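Local coordinates for conserved protein (Methanosarcina mazei, PDB 4DPO) that is of unknown function but, as a dimeric member of the antibiotic biosynthesis monooxygenase family, may catalyse an oxidation of a small molecule, at residues N44-L49 with Y62-E67; M76-K81 with D87-S92; Q40-L45 with E72-L77. All blocks are in the same frame, centred on the assembly; numbering follows the deposited sequence.

Contact 1 of 3, residues N44-L49 with Y62-E67; sequences NLCKSL and YGVYQE
Leu49 on helix 39-54 and Tyr62 on strand 59-67 meet at the far ends of their side chains: methyl CD2 of Leu49 lies 3.5 Å from the phenol oxygen OH of Tyr62. Their CA atoms are 9.7 Å apart, so the contact depends on reach. Tyr62 has CG anti to its backbone N (chi1 -168°), which stands the ring up off the strand toward the helix. Leu49 uses the same first torsion (chi1 -178°), and its CD2 branch approaches the ring obliquely, 4.5 Å from CZ of Tyr62; the two side chains cross at about a right angle.

One turn earlier, Cys46 points straight at the strand. Its CB is 3.9 Å from CG1 of Val64, while its SG sits 4.1 Å from that same methyl. Beyond the pair, Leu49 also packs on His94 and Leu102 of helix 93-104, and Tyr62 rests on Glu78 of the next strand. No hydrogen bond crosses from helix to strand, so this contact probably holds by dispersion and the burial of apolar surface, with the tyrosine hydroxyl meeting a methyl group.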
loop_
_atom_site.group_PDB
_atom_site.type_symbol
_atom_site.label_atom_id
_atom_site.label_comp_id
_atom_site.label_asym_id
_atom_site.label_seq_id
_atom_site.Cartn_x
_atom_site.Cartn_y
_atom_site.Cartn_z
ATOM N N ASN A 44 15.143 -8.713 -11.664
ATOM C CA ASN A 44 14.880 -9.610 -12.786
ATOM C C ASN A 44 13.854 -10.648 -12.431
ATOM O O ASN A 44 13.105 -11.105 -13.294
ATOM C CB ASN A 44 16.158 -10.276 -13.318
ATOM C CG ASN A 44 17.236 -9.253 -13.671
ATOM O OD1 ASN A 44 16.944 -8.219 -14.299
ATOM N ND2 ASN A 44 18.478 -9.508 -13.226
ATOM N N LEU A 45 13.798 -11.017 -11.156
ATOM C CA LEU A 45 12.780 -11.997 -10.719
ATOM C C LEU A 45 11.359 -11.418 -10.634
ATOM O O LEU A 45 10.418 -12.067 -11.103
ATOM C CB LEU A 45 13.186 -12.695 -9.414
ATOM C CG LEU A 45 14.380 -13.648 -9.557
ATOM C CD1 LEU A 45 15.009 -13.901 -8.196
ATOM C CD2 LEU A 45 13.968 -14.919 -10.319
ATOM N N CYS A 46 11.210 -10.198 -10.093
ATOM C CA CYS A 46 9.945 -9.460 -10.220
ATOM C C CYS A 46 9.444 -9.279 -11.653
ATOM O O CYS A 46 8.248 -9.395 -11.881
ATOM C CB CYS A 46 10.015 -8.090 -9.589
ATOM S SG CYS A 46 10.554 -8.049 -7.888
ATOM N N LYS A 47 10.341 -8.982 -12.615
ATOM C CA LYS A 47 9.946 -8.801 -14.035
ATOM C C LYS A 47 9.139 -9.984 -14.484
ATOM O O LYS A 47 8.025 -9.798 -15.028
ATOM C CB LYS A 47 11.135 -8.560 -14.970
ATOM N N SER A 48 9.621 -11.193 -14.203
ATOM C CA SER A 48 8.867 -12.365 -14.688
ATOM C C SER A 48 7.580 -12.579 -13.906
ATOM O O SER A 48 6.559 -13.075 -14.419
ATOM C CB SER A 48 9.731 -13.656 -14.698
ATOM O OG SER A 48 11.121 -13.373 -14.748
ATOM N N LEU A 49 7.650 -12.237 -12.633
ATOM C CA LEU A 49 6.540 -12.452 -11.743
ATOM C C LEU A 49 5.390 -11.512 -12.077
ATOM O O LEU A 49 4.258 -11.914 -11.943
ATOM C CB LEU A 49 6.986 -12.275 -10.293
ATOM C CG LEU A 49 5.898 -12.518 -9.240
ATOM C CD1 LEU A 49 5.291 -13.926 -9.388
ATOM C CD2 LEU A 49 6.429 -12.263 -7.851
ATOM N N TYR A 62 -0.626 -4.614 -9.813
ATOM C CA TYR A 62 0.458 -5.365 -9.261
ATOM C C TYR A 62 1.690 -4.688 -9.748
ATOM O O TYR A 62 1.883 -4.592 -10.925
ATOM C CB TYR A 62 0.438 -6.778 -9.784
ATOM C CG TYR A 62 1.371 -7.686 -9.019
ATOM C CD1 TYR A 62 2.746 -7.719 -9.279
ATOM C CD2 TYR A 62 0.878 -8.495 -8.002
ATOM C CE1 TYR A 62 3.599 -8.565 -8.531
ATOM C CE2 TYR A 62 1.703 -9.329 -7.270
ATOM C CZ TYR A 62 3.044 -9.384 -7.529
ATOM O OH TYR A 62 3.790 -10.256 -6.754
ATOM N N GLY A 63 2.504 -4.175 -8.855
ATOM C CA GLY A 63 3.695 -3.462 -9.245
ATOM C C GLY A 63 4.701 -3.553 -8.134
ATOM O O GLY A 63 4.328 -3.957 -7.012
ATOM N N VAL A 64 5.951 -3.191 -8.414
ATOM C CA VAL A 64 6.909 -3.034 -7.318
ATOM C C VAL A 64 7.438 -1.622 -7.157
ATOM O O VAL A 64 7.745 -0.957 -8.144
ATOM C CB VAL A 64 8.042 -4.143 -7.286
ATOM C CG1 VAL A 64 8.293 -4.740 -8.628
ATOM C CG2 VAL A 64 9.320 -3.623 -6.637
ATOM N N TYR A 65 7.520 -1.168 -5.921
ATOM C CA TYR A 65 7.772 0.211 -5.664
ATOM C C TYR A 65 9.004 0.373 -4.730
ATOM O O TYR A 65 9.327 -0.545 -3.966
ATOM C CB TYR A 65 6.520 0.804 -5.047
ATOM C CG TYR A 65 5.287 0.875 -5.975
ATOM C CD1 TYR A 65 4.521 -0.271 -6.287
ATOM C CD2 TYR A 65 4.859 2.100 -6.491
ATOM C CE1 TYR A 65 3.408 -0.215 -7.114
ATOM C CE2 TYR A 65 3.758 2.173 -7.334
ATOM C CZ TYR A 65 3.030 1.017 -7.651
ATOM O OH TYR A 65 1.924 1.139 -8.511
ATOM N N GLN A 66 9.692 1.514 -4.750
ATOM C CA GLN A 66 10.877 1.659 -3.912
ATOM C C GLN A 66 10.712 2.857 -3.039
ATOM O O GLN A 66 10.237 3.884 -3.503
ATOM C CB GLN A 66 12.093 1.868 -4.760
ATOM C CG GLN A 66 13.325 2.236 -3.991
ATOM C CD GLN A 66 14.407 2.751 -4.926
ATOM O OE1 GLN A 66 14.299 3.850 -5.447
ATOM N NE2 GLN A 66 15.446 1.950 -5.155
ATOM N N GLU A 67 11.074 2.732 -1.765
ATOM C CA GLU A 67 10.904 3.817 -0.834
ATOM C C GLU A 67 11.912 4.867 -1.183
ATOM O O GLU A 67 13.056 4.542 -1.519
ATOM C CB GLU A 67 11.157 3.393 0.591
ATOM C CG GLU A 67 11.066 4.597 1.485
ATOM C CD GLU A 67 10.682 4.301 2.893
ATOM O OE1 GLU A 67 11.102 3.253 3.398
ATOM O OE2 GLU A 67 9.980 5.146 3.508
#

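Contact 2 of 3, residues M76-K81 with D87-S92; sequences MLEEWK and DQHIRS
Trp80 lays the outer rim of its six-membered ring over one face of the His89 imidazole, CZ2 sitting 3.5 Å from CG of His89 and displaced toward the edge of that ring. The neighbouring CH2 comes 3.6 Å from CB of His89, so the indole covers the root of the imidazole. The planes are inclined at 34°, an oblique meeting, and the side chains run roughly at right angles.

Each ring has a polar tie of its own. NE1 of Trp80 donates to OE1 of Glu78, two residues back on the same strand, over 2.8 Å and almost dead straight (178°); the acceptor lies in the indole plane and is met on the anti side of the carboxylate. His89 reaches in from helix 83-90, its chi1 of 177° extending the ring away from its own helix backbone, and its ND1 is hydrogen-bonded to Glu56 OE2. Phe95 meets the imidazole as well. Farther along the chain, Ser92, the N-cap of helix 93-104, gives both N and OG to His89 O. The result is an aromatic and acidic cluster between the sheet and the helices of the ferredoxin-like fold of this family.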
loop_
_atom_site.group_PDB
_atom_site.type_symbol
_atom_site.label_atom_id
_atom_site.label_comp_id
_atom_site.label_asym_id
_atom_site.label_seq_id
_atom_site.Cartn_x
_atom_site.Cartn_y
_atom_site.Cartn_z
HETATM N N MSE A 76 6.046 -4.625 -2.667
HETATM C CA MSE A 76 5.084 -5.086 -3.655
HETATM C C MSE A 76 3.687 -4.518 -3.350
HETATM O O MSE A 76 3.204 -4.602 -2.218
HETATM C CB MSE A 76 4.992 -6.592 -3.641
HETATM C CG MSE A 76 5.442 -7.261 -4.895
HETATM SE SE MSE A 76 7.374 -7.587 -4.609
HETATM C CE MSE A 76 7.935 -6.141 -3.441
ATOM N N LEU A 77 3.041 -3.922 -4.343
ATOM C CA LEU A 77 1.757 -3.282 -4.075
ATOM C C LEU A 77 0.786 -3.876 -5.030
ATOM O O LEU A 77 1.028 -3.851 -6.225
ATOM C CB LEU A 77 1.814 -1.753 -4.184
ATOM C CG LEU A 77 2.718 -1.030 -3.171
ATOM C CD1 LEU A 77 2.467 0.445 -3.347
ATOM C CD2 LEU A 77 2.480 -1.426 -1.703
ATOM N N GLU A 78 -0.290 -4.445 -4.501
ATOM C CA GLU A 78 -1.172 -5.240 -5.316
ATOM C C GLU A 78 -2.610 -4.938 -4.982
ATOM O O GLU A 78 -2.905 -4.428 -3.883
ATOM C CB GLU A 78 -0.928 -6.725 -5.071
ATOM C CG GLU A 78 0.494 -7.043 -4.679
ATOM C CD GLU A 78 0.681 -8.494 -4.289
ATOM O OE1 GLU A 78 -0.309 -9.236 -4.235
ATOM O OE2 GLU A 78 1.822 -8.916 -4.038
ATOM N N GLU A 79 -3.492 -5.254 -5.933
ATOM C CA GLU A 79 -4.894 -5.237 -5.668
ATOM C C GLU A 79 -5.562 -6.341 -6.422
ATOM O O GLU A 79 -5.337 -6.523 -7.599
ATOM C CB GLU A 79 -5.481 -3.876 -6.036
ATOM C CG GLU A 79 -6.871 -3.644 -5.417
ATOM C CD GLU A 79 -7.552 -2.396 -5.968
ATOM O OE1 GLU A 79 -6.805 -1.481 -6.437
ATOM O OE2 GLU A 79 -8.815 -2.332 -5.937
ATOM N N TRP A 80 -6.404 -7.038 -5.708
ATOM C CA TRP A 80 -6.996 -8.271 -6.107
ATOM C C TRP A 80 -8.485 -8.086 -5.990
ATOM O O TRP A 80 -8.928 -7.414 -5.052
ATOM C CB TRP A 80 -6.544 -9.365 -5.135
ATOM C CG TRP A 80 -5.116 -9.701 -5.379
ATOM C CD1 TRP A 80 -4.043 -9.277 -4.668
ATOM C CD2 TRP A 80 -4.589 -10.468 -6.478
ATOM N NE1 TRP A 80 -2.884 -9.754 -5.234
ATOM C CE2 TRP A 80 -3.202 -10.493 -6.342
ATOM C CE3 TRP A 80 -5.174 -11.166 -7.544
ATOM C CZ2 TRP A 80 -2.387 -11.167 -7.238
ATOM C CZ3 TRP A 80 -4.361 -11.839 -8.422
ATOM C CH2 TRP A 80 -3.000 -11.829 -8.277
ATOM N N LYS A 81 -9.256 -8.661 -6.927
ATOM C CA LYS A 81 -10.731 -8.563 -6.964
ATOM C C LYS A 81 -11.305 -9.002 -5.588
ATOM O O LYS A 81 -12.240 -8.385 -5.062
ATOM C CB LYS A 81 -11.298 -9.346 -8.203
ATOM C CG LYS A 81 -12.776 -9.966 -8.186
ATOM N N ASP A 87 -5.812 -15.963 -3.050
ATOM C CA ASP A 87 -5.599 -17.324 -2.667
ATOM C C ASP A 87 -5.099 -18.125 -3.880
ATOM O O ASP A 87 -4.139 -18.880 -3.757
ATOM C CB ASP A 87 -6.855 -17.901 -1.986
ATOM C CG ASP A 87 -6.514 -18.943 -0.891
ATOM N N GLN A 88 -5.677 -17.905 -5.060
ATOM C CA GLN A 88 -5.140 -18.545 -6.270
ATOM C C GLN A 88 -3.777 -18.033 -6.654
ATOM O O GLN A 88 -2.949 -18.815 -7.120
ATOM C CB GLN A 88 -6.048 -18.362 -7.460
ATOM C CG GLN A 88 -7.290 -19.232 -7.431
ATOM C CD GLN A 88 -8.288 -18.685 -8.436
ATOM O OE1 GLN A 88 -7.921 -18.338 -9.584
ATOM N NE2 GLN A 88 -9.541 -18.532 -7.997
ATOM N N HIS A 89 -3.538 -16.736 -6.468
ATOM C CA HIS A 89 -2.200 -16.183 -6.694
ATOM C C HIS A 89 -1.088 -16.952 -5.975
ATOM O O HIS A 89 -0.137 -17.381 -6.619
ATOM C CB HIS A 89 -2.132 -14.736 -6.280
ATOM C CG HIS A 89 -0.770 -14.138 -6.417
ATOM N ND1 HIS A 89 -0.077 -14.127 -7.610
ATOM C CD2 HIS A 89 0.025 -13.511 -5.514
ATOM C CE1 HIS A 89 1.083 -13.512 -7.439
ATOM N NE2 HIS A 89 1.176 -13.137 -6.173
ATOM N N ILE A 90 -1.198 -17.105 -4.653
ATOM C CA ILE A 90 -0.141 -17.753 -3.871
ATOM C C ILE A 90 -0.062 -19.279 -4.092
ATOM O O ILE A 90 0.956 -19.901 -3.797
ATOM C CB ILE A 90 -0.201 -17.366 -2.360
ATOM C CG1 ILE A 90 -1.336 -18.083 -1.627
ATOM C CG2 ILE A 90 -0.391 -15.887 -2.200
ATOM N N ARG A 91 -1.134 -19.865 -4.628
ATOM C CA ARG A 91 -1.167 -21.281 -5.014
ATOM C C ARG A 91 -0.758 -21.437 -6.500
ATOM O O ARG A 91 -0.729 -22.544 -7.041
ATOM C CB ARG A 91 -2.544 -21.907 -4.728
ATOM N N SER A 92 -0.416 -20.345 -7.179
ATOM C CA SER A 92 -0.060 -20.460 -8.598
ATOM C C SER A 92 1.391 -20.988 -8.849
ATOM O O SER A 92 2.289 -20.861 -7.987
ATOM C CB SER A 92 -0.303 -19.136 -9.317
ATOM O OG SER A 92 0.834 -18.302 -9.208
#

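Contact 3 of 3, residues Q40-L45 with E72-L77; sequences QEFMNL and EILTML
Helix 40-45 and strand 73-77 run almost parallel, their N-to-C directions only 10° apart and their axes 11.6 Å from each other at closest approach. The nearest CA atoms are those of Met43 and Leu74, at 9.4 Å, so the backbones stand well clear of one another and side chains fill the interval. On the strand, Leu74 points at the helix and Thr75 away from it, while Met76 starts off to the side and brings only its CE end close.

Leu74 is the common partner. Phe42 aims directly at the strand, a chi1 of -177° carrying its ring outward from the helix, and the Phe42 and Leu74 side chains slide past each other in opposite directions, CE1 of Phe42 lying 4.1 Å from CB of Leu74 in an oblique approach. The selenomethionine at Met43 arrives differently. Its CA-CB bond does not aim at the strand, but the chain bends at chi2 (-60°) and swings methyl CE across the end of the leucine. CE of Met43 is 3.8 Å from CD1 of Leu74 and 3.9 Å from CG of Leu74, so the methyl nestles at the branch point. Met76, also selenomethionine, adds a looser touch, its CE reaching the ring edge of Phe42 at 4.5 Å from CZ. No hydrogen bond links helix to strand here.

This is the helix-to-sheet layer of an alpha-beta sandwich. Strand 73-80 is an inner strand, bonded through Met76 to Ala30 of strand 26-33 and through Thr75 to Tyr65 of strand 59-67. Phe42 goes on to Leu102 of helix 93-104 and to Cys105 and Leu106 beyond it, joining the two long helices over the sheet. On the far face, Thr75 OG1 is hydrogen-bonded to Tyr115 OH of the second subunit.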
loop_
_atom_site.group_PDB
_atom_site.type_symbol
_atom_site.label_atom_id
_atom_site.label_comp_id
_atom_site.label_asym_id
_atom_site.label_seq_id
_atom_site.Cartn_x
_atom_site.Cartn_y
_atom_site.Cartn_z
ATOM N N GLN A 40 19.805 -6.193 -8.582
ATOM C CA GLN A 40 19.581 -6.543 -9.990
ATOM C C GLN A 40 18.890 -7.890 -10.138
ATOM O O GLN A 40 17.961 -7.999 -10.955
ATOM C CB GLN A 40 20.857 -6.455 -10.867
ATOM N N GLU A 41 19.321 -8.898 -9.359
ATOM C CA GLU A 41 18.715 -10.261 -9.430
ATOM C C GLU A 41 17.265 -10.317 -8.918
ATOM O O GLU A 41 16.425 -11.062 -9.439
ATOM C CB GLU A 41 19.570 -11.320 -8.704
ATOM N N PHE A 42 16.995 -9.521 -7.894
ATOM C CA PHE A 42 15.683 -9.373 -7.356
ATOM C C PHE A 42 14.785 -8.791 -8.415
ATOM O O PHE A 42 13.770 -9.406 -8.763
ATOM C CB PHE A 42 15.740 -8.431 -6.189
ATOM C CG PHE A 42 14.438 -8.263 -5.501
ATOM C CD1 PHE A 42 13.638 -7.153 -5.751
ATOM C CD2 PHE A 42 13.990 -9.212 -4.595
ATOM C CE1 PHE A 42 12.404 -6.986 -5.094
ATOM C CE2 PHE A 42 12.758 -9.049 -3.934
ATOM C CZ PHE A 42 11.973 -7.934 -4.173
HETATM N N MSE A 43 15.152 -7.618 -8.936
HETATM C CA MSE A 43 14.409 -7.003 -10.062
HETATM C C MSE A 43 14.152 -7.931 -11.216
HETATM O O MSE A 43 13.036 -7.948 -11.705
HETATM C CB MSE A 43 15.074 -5.746 -10.611
HETATM C CG MSE A 43 15.270 -4.627 -9.581
HETATM SE SE MSE A 43 13.563 -4.031 -8.833
HETATM C CE MSE A 43 14.280 -2.363 -8.077
ATOM N N ASN A 44 15.143 -8.713 -11.664
ATOM C CA ASN A 44 14.880 -9.610 -12.786
ATOM C C ASN A 44 13.854 -10.648 -12.431
ATOM O O ASN A 44 13.105 -11.105 -13.294
ATOM C CB ASN A 44 16.158 -10.276 -13.318
ATOM C CG ASN A 44 17.236 -9.253 -13.671
ATOM O OD1 ASN A 44 16.944 -8.219 -14.299
ATOM N ND2 ASN A 44 18.478 -9.508 -13.226
ATOM N N LEU A 45 13.798 -11.017 -11.156
ATOM C CA LEU A 45 12.780 -11.997 -10.719
ATOM C C LEU A 45 11.359 -11.418 -10.634
ATOM O O LEU A 45 10.418 -12.067 -11.103
ATOM C CB LEU A 45 13.186 -12.695 -9.414
ATOM C CG LEU A 45 14.380 -13.648 -9.557
ATOM C CD1 LEU A 45 15.009 -13.901 -8.196
ATOM C CD2 LEU A 45 13.968 -14.919 -10.319
ATOM N N GLU A 72 16.856 0.169 -1.168
ATOM C CA GLU A 72 16.882 -1.248 -0.868
ATOM C C GLU A 72 15.592 -1.735 -0.235
ATOM O O GLU A 72 15.396 -2.945 -0.087
ATOM C CB GLU A 72 18.023 -1.553 0.079
ATOM C CG GLU A 72 19.295 -1.896 -0.686
ATOM C CD GLU A 72 20.160 -0.664 -0.947
ATOM O OE1 GLU A 72 20.389 0.082 0.053
ATOM O OE2 GLU A 72 20.595 -0.449 -2.122
ATOM N N ILE A 73 14.751 -0.793 0.190
ATOM C CA ILE A 73 13.423 -1.102 0.618
ATOM C C ILE A 73 12.595 -1.155 -0.650
ATOM O O ILE A 73 12.313 -0.125 -1.219
ATOM C CB ILE A 73 12.896 0.034 1.486
ATOM C CG1 ILE A 73 13.848 0.294 2.674
ATOM C CG2 ILE A 73 11.421 -0.232 1.890
ATOM C CD1 ILE A 73 13.818 -0.762 3.832
ATOM N N LEU A 74 12.215 -2.349 -1.082
ATOM C CA LEU A 74 11.413 -2.560 -2.287
ATOM C C LEU A 74 10.019 -3.270 -2.046
ATOM O O LEU A 74 9.946 -4.504 -1.805
ATOM C CB LEU A 74 12.216 -3.365 -3.287
ATOM C CG LEU A 74 13.126 -2.755 -4.375
ATOM C CD1 LEU A 74 12.810 -1.340 -4.720
ATOM C CD2 LEU A 74 14.609 -2.922 -4.055
ATOM N N THR A 75 8.917 -2.516 -2.145
ATOM C CA THR A 75 7.637 -3.039 -1.702
ATOM C C THR A 75 6.815 -3.563 -2.872
ATOM O O THR A 75 6.950 -3.077 -3.977
ATOM C CB THR A 75 6.949 -1.985 -0.870
ATOM O OG1 THR A 75 7.793 -1.676 0.268
ATOM C CG2 THR A 75 5.572 -2.445 -0.382
HETATM N N MSE A 76 6.046 -4.625 -2.667
HETATM C CA MSE A 76 5.084 -5.086 -3.655
HETATM C C MSE A 76 3.687 -4.518 -3.350
HETATM O O MSE A 76 3.204 -4.602 -2.218
HETATM C CB MSE A 76 4.992 -6.592 -3.641
HETATM C CG MSE A 76 5.442 -7.261 -4.895
HETATM SE SE MSE A 76 7.374 -7.587 -4.609
HETATM C CE MSE A 76 7.935 -6.141 -3.441
ATOM N N LEU A 77 3.041 -3.922 -4.343
ATOM C CA LEU A 77 1.757 -3.282 -4.075
ATOM C C LEU A 77 0.786 -3.876 -5.030
ATOM O O LEU A 77 1.028 -3.851 -6.225
ATOM C CB LEU A 77 1.814 -1.753 -4.184
ATOM C CG LEU A 77 2.718 -1.030 -3.171
ATOM C CD1 LEU A 77 2.467 0.445 -3.347
ATOM C CD2 LEU A 77 2.480 -1.426 -1.703
#

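Overall arrangement
Contacts 1 and 3 are neighbours, their centres about 5 Å apart: both pack helix 39-54 on the sheet, share Asn44 and Leu45, and use adjacent strands. Those strands are probably also bonded through Gly63 O to Leu77 N (3.0 Å). Contact 2 takes up strand 73-80 where contact 3 leaves it, at Met76 and Leu77, but lies across the chain's centre, about 17 Å from contact 3 and about 13 Å from contact 1, centre to centre. Contact 1 reaches contact 2 through Tyr62, whose OH packs on CG of Met76. Near contacts 1 and 3 the second subunit docks, extending the sheet from Tyr65 to Glu67.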